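Local coordinates for protein EcmrR transcriptional regulator (Escherichia coli, PDB 6WL5) that probably activates transcription as a multidrug-sensing regulator of the MerR family, its C-terminal GyrI-like domain binding cationic, lipophilic compounds such as cetyl-trimethyl-ammonium, at residues Pro24-Ser27 / Ser28-Leu32; Leu109-Ala112 / Tyr113-Leu116; Lys142-Ser145 / Ala146-Met149; Gly81-Gly85 / Asn86-Gln90. All blocks are in the same frame, centred on the assembly; numbering follows the deposited sequence.

Contact 1 (Pro24-Ser27 / Ser28-Leu32); sequences PDFS and SYIKL
The carboxylate oxygen D25 OD1 is gripped twice by one residue, taking the hydroxyl S28 OG at 2.7 Å and the amide S28 N at 2.9 Å. The amide comes nearly along the C-O axis, whereas the hydroxyl arrives on the syn side, 34° out of the carboxylate plane. Here D25 is the N-cap of helix 26-31 and its side chain makes the classical capping bond to the third residue beyond it. The torsion chi1 of 53° tucks its CG between the backbone N and the carbonyl carbon, which brings OD1 to the S28 amide at the helix's N-terminal end. The other oxygen, D25 OD2, is tied to S28 OG through a water that donates to both. Two hydrogen bonds to the carboxylate and a water bridge thus fix the rotation of the cap, and the negative charge at the helix start probably suits the helix dipole.

One turn on, I30 lays its CG2 branch over a face of the F26 ring, 3.9 Å from the centroid, as a CH-pi contact shifted toward CE2 and CZ. Backbone bonds from Y29 N to D25 O and from I30 N to F26 O hold the turn beneath. F26 also meets the Y106 ring and a bound cetyl-trimethyl-ammonium, while the hydroxyl of Y29 is hydrogen-bonded to T57 and its side chain packs on strands 7-23 and 69-77, seating the short helix against the sheet.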
# COMPACT_ATOMS: atom_id res chain seq x y z
N PRO A 24 -1.15 -10.80 12.69
CA PRO A 24 -2.41 -11.39 13.16
C PRO A 24 -3.64 -10.70 12.63
O PRO A 24 -4.67 -11.35 12.41
CB PRO A 24 -2.32 -11.26 14.69
CG PRO A 24 -0.94 -10.97 15.01
CD PRO A 24 -0.23 -10.50 13.80
N ASP A 25 -3.57 -9.38 12.49
CA ASP A 25 -4.68 -8.54 12.05
C ASP A 25 -4.10 -7.17 11.71
O ASP A 25 -2.92 -6.88 11.90
CB ASP A 25 -5.79 -8.47 13.11
CG ASP A 25 -5.28 -8.08 14.47
OD1 ASP A 25 -4.43 -7.17 14.63
OD2 ASP A 25 -5.72 -8.74 15.44
N PHE A 26 -4.96 -6.31 11.19
CA PHE A 26 -4.52 -5.00 10.71
C PHE A 26 -4.03 -4.10 11.85
O PHE A 26 -3.02 -3.41 11.70
CB PHE A 26 -5.71 -4.34 10.02
CG PHE A 26 -5.40 -3.02 9.38
CD1 PHE A 26 -4.86 -2.94 8.10
CD2 PHE A 26 -5.66 -1.81 10.04
CE1 PHE A 26 -4.59 -1.70 7.52
CE2 PHE A 26 -5.42 -0.60 9.45
CZ PHE A 26 -4.89 -0.54 8.20
N SER A 27 -4.73 -4.09 12.99
CA SER A 27 -4.29 -3.25 14.10
C SER A 27 -2.90 -3.64 14.56
O SER A 27 -2.07 -2.76 14.90
CB SER A 27 -5.27 -3.32 15.27
OG SER A 27 -6.54 -2.76 14.99
N SER A 28 -2.62 -4.96 14.62
CA SER A 28 -1.31 -5.42 15.06
C SER A 28 -0.24 -4.99 14.08
O SER A 28 0.86 -4.56 14.47
CB SER A 28 -1.30 -6.93 15.27
OG SER A 28 -2.24 -7.32 16.26
N TYR A 29 -0.56 -5.06 12.79
CA TYR A 29 0.36 -4.68 11.74
C TYR A 29 0.72 -3.22 11.82
O TYR A 29 1.90 -2.85 11.78
CB TYR A 29 -0.34 -4.94 10.40
CG TYR A 29 0.35 -4.34 9.18
CD1 TYR A 29 1.72 -4.38 9.03
CD2 TYR A 29 -0.40 -3.72 8.20
CE1 TYR A 29 2.36 -3.83 7.95
CE2 TYR A 29 0.21 -3.16 7.08
CZ TYR A 29 1.61 -3.21 6.97
OH TYR A 29 2.25 -2.64 5.90
N ILE A 30 -0.27 -2.34 11.94
CA ILE A 30 0.08 -0.94 11.83
C ILE A 30 0.94 -0.46 13.01
O ILE A 30 1.73 0.48 12.84
CB ILE A 30 -1.11 -0.02 11.54
CG1 ILE A 30 -2.05 -0.01 12.74
CG2 ILE A 30 -1.83 -0.44 10.23
CD1 ILE A 30 -3.31 0.79 12.48
N LYS A 31 0.85 -1.10 14.18
CA LYS A 31 1.75 -0.78 15.30
C LYS A 31 3.21 -1.07 14.98
O LYS A 31 4.11 -0.49 15.61
CB LYS A 31 1.31 -1.55 16.56
CG LYS A 31 0.07 -1.00 17.20
CD LYS A 31 -0.31 -1.70 18.47
CE LYS A 31 -0.79 -3.07 18.19
NZ LYS A 31 -1.24 -3.72 19.47
N LEU A 32 3.46 -1.97 14.02
CA LEU A 32 4.80 -2.30 13.56
C LEU A 32 5.35 -1.29 12.57
O LEU A 32 6.54 -1.33 12.26
CB LEU A 32 4.78 -3.71 12.92
CG LEU A 32 4.30 -4.86 13.81
CD1 LEU A 32 4.19 -6.13 12.94
CD2 LEU A 32 5.18 -5.10 15.04
O HOH W 1 -4.70 -8.10 17.86

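Contact 2 (Leu109-Ala112 / Tyr113-Leu116); sequences LRNA and YIYL. With 16A (cetyl-trimethyl-ammonium), chain E.
Y113 and A112 lie at the heart of this turn of helix 109-123, a regular alpha helix of the GyrI-like ligand-binding domain, and R110 and I114 frame its outer side. The Y113 ring leans back along the helix: its CD1 edge stands 3.3 Å from L109 O, which lies in the plane of the ring. With CG anti to the carbonyl carbon (chi1 -70°), the ring is carried to the pocket side, where one face receives the cetyl-trimethyl-ammonium. There the ligand's C14 sits 3.7 Å from Y113 CE2, above the plane and offset toward the rim, while E133 takes the hydroxyl in a hydrogen bond outside the turn.

A112, by contrast, serves through its backbone and its small size. Its carbonyl O accepts from L116 N at 2.9 Å, with the donor tilted 29° from the carbonyl plane, and its methyl group fits against V100 and I152 of the sheet. On the outer side the bond from I114 N to R110 O is nearly straight, at 170°, and the CG1 branch of I114 lies 3.3 Å from that same carbonyl oxygen. The guanidinium of R110 turns elsewhere, to a salt bridge with E66. L109, one turn before Y113, completes the pocket side and meets the ligand's headgroup: its CD1 methyl is 3.5 Å from the N-methyl carbon C18.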
# COMPACT_ATOMS: atom_id res chain seq x y z
N LEU A 109 -12.17 -0.47 5.17
CA LEU A 109 -11.33 -0.69 3.98
C LEU A 109 -11.82 -1.86 3.14
O LEU A 109 -11.69 -1.83 1.90
CB LEU A 109 -9.88 -0.96 4.41
CG LEU A 109 -9.01 0.27 4.72
CD1 LEU A 109 -7.71 -0.14 5.38
CD2 LEU A 109 -8.68 1.07 3.47
N ARG A 110 -12.30 -2.94 3.78
CA ARG A 110 -12.69 -4.13 3.01
C ARG A 110 -13.69 -3.78 1.92
O ARG A 110 -13.75 -4.45 0.89
CB ARG A 110 -13.29 -5.22 3.89
CG ARG A 110 -14.63 -4.87 4.56
CD ARG A 110 -15.19 -5.98 5.49
NE ARG A 110 -14.31 -6.25 6.60
CZ ARG A 110 -14.37 -5.63 7.78
NH1 ARG A 110 -15.30 -4.72 8.02
NH2 ARG A 110 -13.50 -5.94 8.72
N ASN A 111 -14.51 -2.75 2.13
CA ASN A 111 -15.52 -2.39 1.15
C ASN A 111 -14.91 -1.95 -0.19
O ASN A 111 -15.47 -2.20 -1.27
CB ASN A 111 -16.42 -1.28 1.68
CG ASN A 111 -17.24 -1.71 2.86
OD1 ASN A 111 -17.43 -2.88 3.10
ND2 ASN A 111 -17.80 -0.75 3.55
N ALA A 112 -13.75 -1.32 -0.14
CA ALA A 112 -13.01 -0.95 -1.34
C ALA A 112 -12.47 -2.17 -2.07
O ALA A 112 -12.44 -2.20 -3.31
CB ALA A 112 -11.87 -0.01 -0.95
N TYR A 113 -11.97 -3.15 -1.34
CA TYR A 113 -11.51 -4.39 -1.95
C TYR A 113 -12.67 -5.14 -2.59
O TYR A 113 -12.53 -5.68 -3.69
CB TYR A 113 -10.78 -5.26 -0.90
CG TYR A 113 -9.44 -4.68 -0.47
CD1 TYR A 113 -9.36 -3.68 0.49
CD2 TYR A 113 -8.26 -5.10 -1.07
CE1 TYR A 113 -8.12 -3.14 0.86
CE2 TYR A 113 -7.03 -4.56 -0.72
CZ TYR A 113 -6.97 -3.56 0.23
OH TYR A 113 -5.75 -3.04 0.57
N ILE A 114 -13.80 -5.22 -1.89
CA ILE A 114 -15.01 -5.83 -2.46
C ILE A 114 -15.34 -5.15 -3.77
O ILE A 114 -15.57 -5.81 -4.80
CB ILE A 114 -16.16 -5.71 -1.43
CG1 ILE A 114 -15.95 -6.65 -0.25
CG2 ILE A 114 -17.48 -6.00 -2.12
CD1 ILE A 114 -16.94 -6.40 0.87
N TYR A 115 -15.38 -3.83 -3.74
CA TYR A 115 -15.72 -3.07 -4.93
C TYR A 115 -14.78 -3.33 -6.08
O TYR A 115 -15.23 -3.53 -7.19
CB TYR A 115 -15.70 -1.58 -4.60
CG TYR A 115 -16.30 -0.72 -5.68
CD1 TYR A 115 -15.53 -0.18 -6.68
CD2 TYR A 115 -17.62 -0.45 -5.66
CE1 TYR A 115 -16.11 0.61 -7.66
CE2 TYR A 115 -18.20 0.34 -6.60
CZ TYR A 115 -17.44 0.86 -7.59
OH TYR A 115 -18.10 1.65 -8.49
N LEU A 116 -13.48 -3.34 -5.82
CA LEU A 116 -12.52 -3.54 -6.91
C LEU A 116 -12.56 -4.98 -7.43
O LEU A 116 -12.42 -5.19 -8.64
CB LEU A 116 -11.11 -3.15 -6.48
CG LEU A 116 -10.82 -1.65 -6.48
CD1 LEU A 116 -9.44 -1.43 -5.91
CD2 LEU A 116 -10.94 -1.08 -7.88
C1 16A E . -10.85 -14.42 -8.99
C2 16A E . -10.04 -13.95 -7.80
C3 16A E . -10.91 -13.78 -6.55
C4 16A E . -10.34 -12.80 -5.53
C5 16A E . -8.82 -12.60 -5.56
C6 16A E . -8.37 -11.85 -4.31
C7 16A E . -6.88 -11.95 -4.00
C8 16A E . -6.64 -11.37 -2.62
C9 16A E . -5.56 -10.33 -2.65
C10 16A E . -4.67 -10.32 -1.41
C11 16A E . -5.38 -10.15 -0.07
C12 16A E . -6.00 -8.77 0.12
C13 16A E . -6.21 -8.55 1.62
C14 16A E . -6.51 -7.09 1.89
C15 16A E . -6.94 -6.87 3.33
C16 16A E . -6.99 -5.39 3.58
N1 16A E . -7.59 -5.05 4.88
C17 16A E . -6.98 -5.77 6.02
C18 16A E . -7.35 -3.60 4.99
C19 16A E . -9.04 -5.21 4.83

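Contact 3 (Lys142-Ser145 / Ala146-Met149); sequences KQDS and AEWM
The indole nitrogen W148 NE1 donates to the carbonyl K142 O at 2.9 Å, with the acceptor only 6° out of the ring plane. The same indole is met over one face by S145, whose CA lies 3.5 Å from the centroid of the five-membered ring, 12° off its normal, as a CH-pi contact. S145 CB extends this cover toward the six-membered ring, 3.7 Å from W148 CE2. An edge-on hydrogen bond and a face-on contact therefore fix both the position and the turn of the indole. With an alanine in place of W148, K142 O would probably be left without its indole donor, and S145 CA and CB without the ring they pack on.

Behind this first shell stands the backbone. W148 N donates to S145 O, and E147 N donates to D144 O at 3.0 Å; each donor lies above the plane of its carbonyl. The side chain of D144, extended with chi1 at 180°, brings OD1 within 3.0 Å of A146 N. The A146 amide lies above the carboxylate plane, and this hydrogen bond from a side chain to the amide two residues on is an Asx turn. Farther out, D144 OD2 and E147 OE2 are 4.6 Å apart, a proximity of like charges that a water donating to both probably eases, and E147 OE1 has a salt bridge to K103. The indole also meets the Y106 ring and touches I139. Two successive i to i+3 bonds, those of E147 N and W148 N, mark a 3-10 turn, closed by the bond from the indole of W148 to K142 O, in the loop joining strands 132-137 and 149-158.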
# COMPACT_ATOMS: atom_id res chain seq x y z
N LYS A 142 -4.64 14.59 9.69
CA LYS A 142 -6.05 14.96 9.80
C LYS A 142 -6.64 14.25 11.00
O LYS A 142 -6.68 13.02 11.04
CB LYS A 142 -6.79 14.54 8.53
CG LYS A 142 -6.27 15.26 7.29
CD LYS A 142 -7.25 15.69 6.26
CE LYS A 142 -6.48 16.30 5.08
NZ LYS A 142 -6.29 17.76 5.27
N GLN A 143 -7.15 15.00 11.97
CA GLN A 143 -7.79 14.37 13.11
C GLN A 143 -9.26 14.08 12.87
O GLN A 143 -9.85 13.28 13.58
CB GLN A 143 -7.60 15.22 14.38
CG GLN A 143 -6.12 15.36 14.81
CD GLN A 143 -5.43 14.02 14.76
OE1 GLN A 143 -5.89 13.03 15.35
NE2 GLN A 143 -4.32 13.95 14.02
N ASP A 144 -9.87 14.69 11.86
CA ASP A 144 -11.21 14.28 11.44
C ASP A 144 -11.02 13.03 10.59
O ASP A 144 -10.63 13.11 9.44
CB ASP A 144 -11.88 15.38 10.63
CG ASP A 144 -13.29 14.98 10.18
OD1 ASP A 144 -13.71 13.83 10.47
OD2 ASP A 144 -13.98 15.82 9.54
N SER A 145 -11.25 11.86 11.17
CA SER A 145 -11.00 10.62 10.43
C SER A 145 -11.91 10.44 9.23
O SER A 145 -11.59 9.61 8.37
CB SER A 145 -11.13 9.41 11.35
OG SER A 145 -12.41 9.34 11.93
N ALA A 146 -13.01 11.20 9.12
CA ALA A 146 -13.80 11.13 7.89
C ALA A 146 -13.03 11.63 6.67
O ALA A 146 -13.38 11.29 5.52
CB ALA A 146 -15.06 11.96 8.03
N GLU A 147 -11.95 12.39 6.90
CA GLU A 147 -11.14 12.95 5.84
C GLU A 147 -9.87 12.16 5.54
O GLU A 147 -9.10 12.55 4.67
CB GLU A 147 -10.80 14.40 6.14
CG GLU A 147 -12.06 15.32 6.17
CD GLU A 147 -12.91 15.27 4.86
OE1 GLU A 147 -12.39 15.09 3.72
OE2 GLU A 147 -14.15 15.43 4.96
N TRP A 148 -9.67 11.02 6.19
CA TRP A 148 -8.58 10.15 5.77
C TRP A 148 -8.80 9.66 4.33
O TRP A 148 -9.93 9.55 3.84
CB TRP A 148 -8.49 8.97 6.71
CG TRP A 148 -8.14 9.35 8.10
CD1 TRP A 148 -7.89 10.62 8.62
CD2 TRP A 148 -7.98 8.44 9.18
NE1 TRP A 148 -7.55 10.51 9.95
CE2 TRP A 148 -7.62 9.19 10.32
CE3 TRP A 148 -8.11 7.03 9.30
CZ2 TRP A 148 -7.40 8.58 11.57
CZ3 TRP A 148 -7.90 6.43 10.53
CH2 TRP A 148 -7.53 7.21 11.64
N MET A 149 -7.69 9.40 3.64
CA MET A 149 -7.73 9.05 2.23
C MET A 149 -6.66 8.00 1.98
O MET A 149 -5.47 8.23 2.22
CB MET A 149 -7.48 10.29 1.36
CG MET A 149 -7.20 9.98 -0.07
SD MET A 149 -7.02 11.44 -1.09
CE MET A 149 -8.69 12.04 -0.93
O HOH W 2 -15.61 15.63 7.28

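Contact 4 (Gly81-Gly85 / Asn86-Gln90); sequences GKNEG and NIIFQ
E84 and I87 exchange two backbone hydrogen bonds, E84 N to I87 O at 3.0 Å and I87 N to E84 O at 2.9 Å, which makes them an antiparallel hydrogen-bonded pair. A third direct bond between the two arms comes from a side chain: N83 OD1 accepts F89 N at 2.9 Å in a nearly straight bond of 169°, although the donor stands above the carbonyl plane of the amide. With chi1 near -64°, the CG of N83 lies beside its own backbone N and the amide reaches across to strand 88-103. A water held between N83 ND2 and F89 O fixes the other end of this amide, so that it spans both polar groups of F89's backbone.

Contacts to the F89 ring come from backbone atoms. G81 lies over one face, its CA 3.7 Å from the centroid as a CH-pi contact, with G81 N resting 3.3 Å from CE2; a beta carbon on this glycine would collide with CZ. At the ring's edge, K82 O comes to 3.3 Å from CE1. F89 also packs on V40 of helix 34-43 and on L47. With a leucine in its place the flat face is gone, and G81 would probably be left without its CH-pi partner, with a gap beneath it.

Conformation completes the account. G85 has a positive phi of 62°, a region that favours glycine, as the first corner of a type II' turn running from E84 to I87. Together, turn and bridge form a tight two-residue beta hairpin leading into strand 88-103.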
# COMPACT_ATOMS: atom_id res chain seq x y z
N GLY A 81 19.34 2.98 -0.25
CA GLY A 81 20.22 3.07 0.90
C GLY A 81 20.76 1.70 1.27
O GLY A 81 20.72 0.76 0.46
N LYS A 82 21.27 1.58 2.48
CA LYS A 82 21.80 0.34 3.00
C LYS A 82 20.71 -0.39 3.77
O LYS A 82 20.03 0.22 4.61
CB LYS A 82 22.93 0.64 3.99
CG LYS A 82 24.15 1.29 3.40
CD LYS A 82 25.13 1.72 4.51
CE LYS A 82 25.78 3.10 4.26
NZ LYS A 82 25.50 3.73 2.91
N ASN A 83 20.54 -1.68 3.51
CA ASN A 83 19.58 -2.44 4.30
C ASN A 83 19.92 -2.34 5.78
O ASN A 83 21.08 -2.15 6.17
CB ASN A 83 19.57 -3.90 3.83
CG ASN A 83 19.09 -4.05 2.39
OD1 ASN A 83 18.49 -3.14 1.83
ND2 ASN A 83 19.36 -5.20 1.80
N GLU A 84 18.89 -2.42 6.63
CA GLU A 84 19.04 -2.34 8.08
C GLU A 84 18.19 -3.48 8.64
O GLU A 84 16.96 -3.38 8.67
CB GLU A 84 18.63 -0.98 8.62
CG GLU A 84 18.57 -0.86 10.16
CD GLU A 84 19.92 -1.04 10.84
OE1 GLU A 84 20.97 -0.93 10.15
OE2 GLU A 84 19.94 -1.29 12.07
N GLY A 85 18.84 -4.55 9.06
CA GLY A 85 18.10 -5.70 9.55
C GLY A 85 17.24 -6.27 8.45
O GLY A 85 17.68 -6.48 7.31
N ASN A 86 15.98 -6.54 8.78
CA ASN A 86 15.03 -7.02 7.80
C ASN A 86 14.36 -5.88 7.06
O ASN A 86 13.37 -6.11 6.36
CB ASN A 86 13.99 -7.92 8.46
CG ASN A 86 14.61 -9.18 9.00
OD1 ASN A 86 14.40 -9.53 10.17
ND2 ASN A 86 15.39 -9.87 8.17
N ILE A 87 14.87 -4.65 7.18
CA ILE A 87 14.41 -3.55 6.36
C ILE A 87 15.26 -3.53 5.10
O ILE A 87 16.49 -3.33 5.16
CB ILE A 87 14.48 -2.20 7.09
CG1 ILE A 87 13.69 -2.28 8.39
CG2 ILE A 87 13.88 -1.11 6.19
CD1 ILE A 87 13.74 -1.01 9.17
N ILE A 88 14.63 -3.71 3.95
CA ILE A 88 15.35 -3.90 2.71
C ILE A 88 14.91 -2.90 1.64
O ILE A 88 13.73 -2.53 1.56
CB ILE A 88 15.24 -5.37 2.22
CG1 ILE A 88 13.81 -5.65 1.82
CG2 ILE A 88 15.71 -6.37 3.30
CD1 ILE A 88 13.62 -5.44 0.35
N PHE A 89 15.87 -2.45 0.85
CA PHE A 89 15.60 -1.63 -0.32
C PHE A 89 15.39 -2.53 -1.54
O PHE A 89 16.10 -3.52 -1.74
CB PHE A 89 16.77 -0.68 -0.54
CG PHE A 89 16.85 0.41 0.49
CD1 PHE A 89 17.48 0.18 1.71
CD2 PHE A 89 16.29 1.64 0.26
CE1 PHE A 89 17.54 1.18 2.68
CE2 PHE A 89 16.35 2.65 1.21
CZ PHE A 89 16.99 2.42 2.43
N GLN A 90 14.36 -2.21 -2.32
CA GLN A 90 14.03 -2.96 -3.52
C GLN A 90 13.31 -2.04 -4.50
O GLN A 90 12.81 -0.97 -4.14
CB GLN A 90 13.21 -4.20 -3.17
CG GLN A 90 11.84 -3.89 -2.62
CD GLN A 90 11.02 -5.14 -2.33
OE1 GLN A 90 10.70 -5.93 -3.25
NE2 GLN A 90 10.65 -5.30 -1.08
O HOH W 3 18.12 -5.32 -0.72

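Along the chain the order is contact 1, contact 4, contact 2 and contact 3, all inside one GyrI-like domain built on an antiparallel sheet. Contacts 1 and 2 are the pair that touch: F26 CZ packs 4.0 Å from L109 CD1, joining helices 26-31 and 109-123, although their centres lie about 19 Å apart. Contact 3, whose centre is about 18 Å from that of contact 2, leads into strand 149-158, which pairs with strand 88-103. Contact 4 leads into that latter strand at the far side of the chain's centre, about 31 Å from contact 2 between centres. The two helical contacts thus meet beside bound detergent, while contacts 3 and 4 are turns preceding two paired strands.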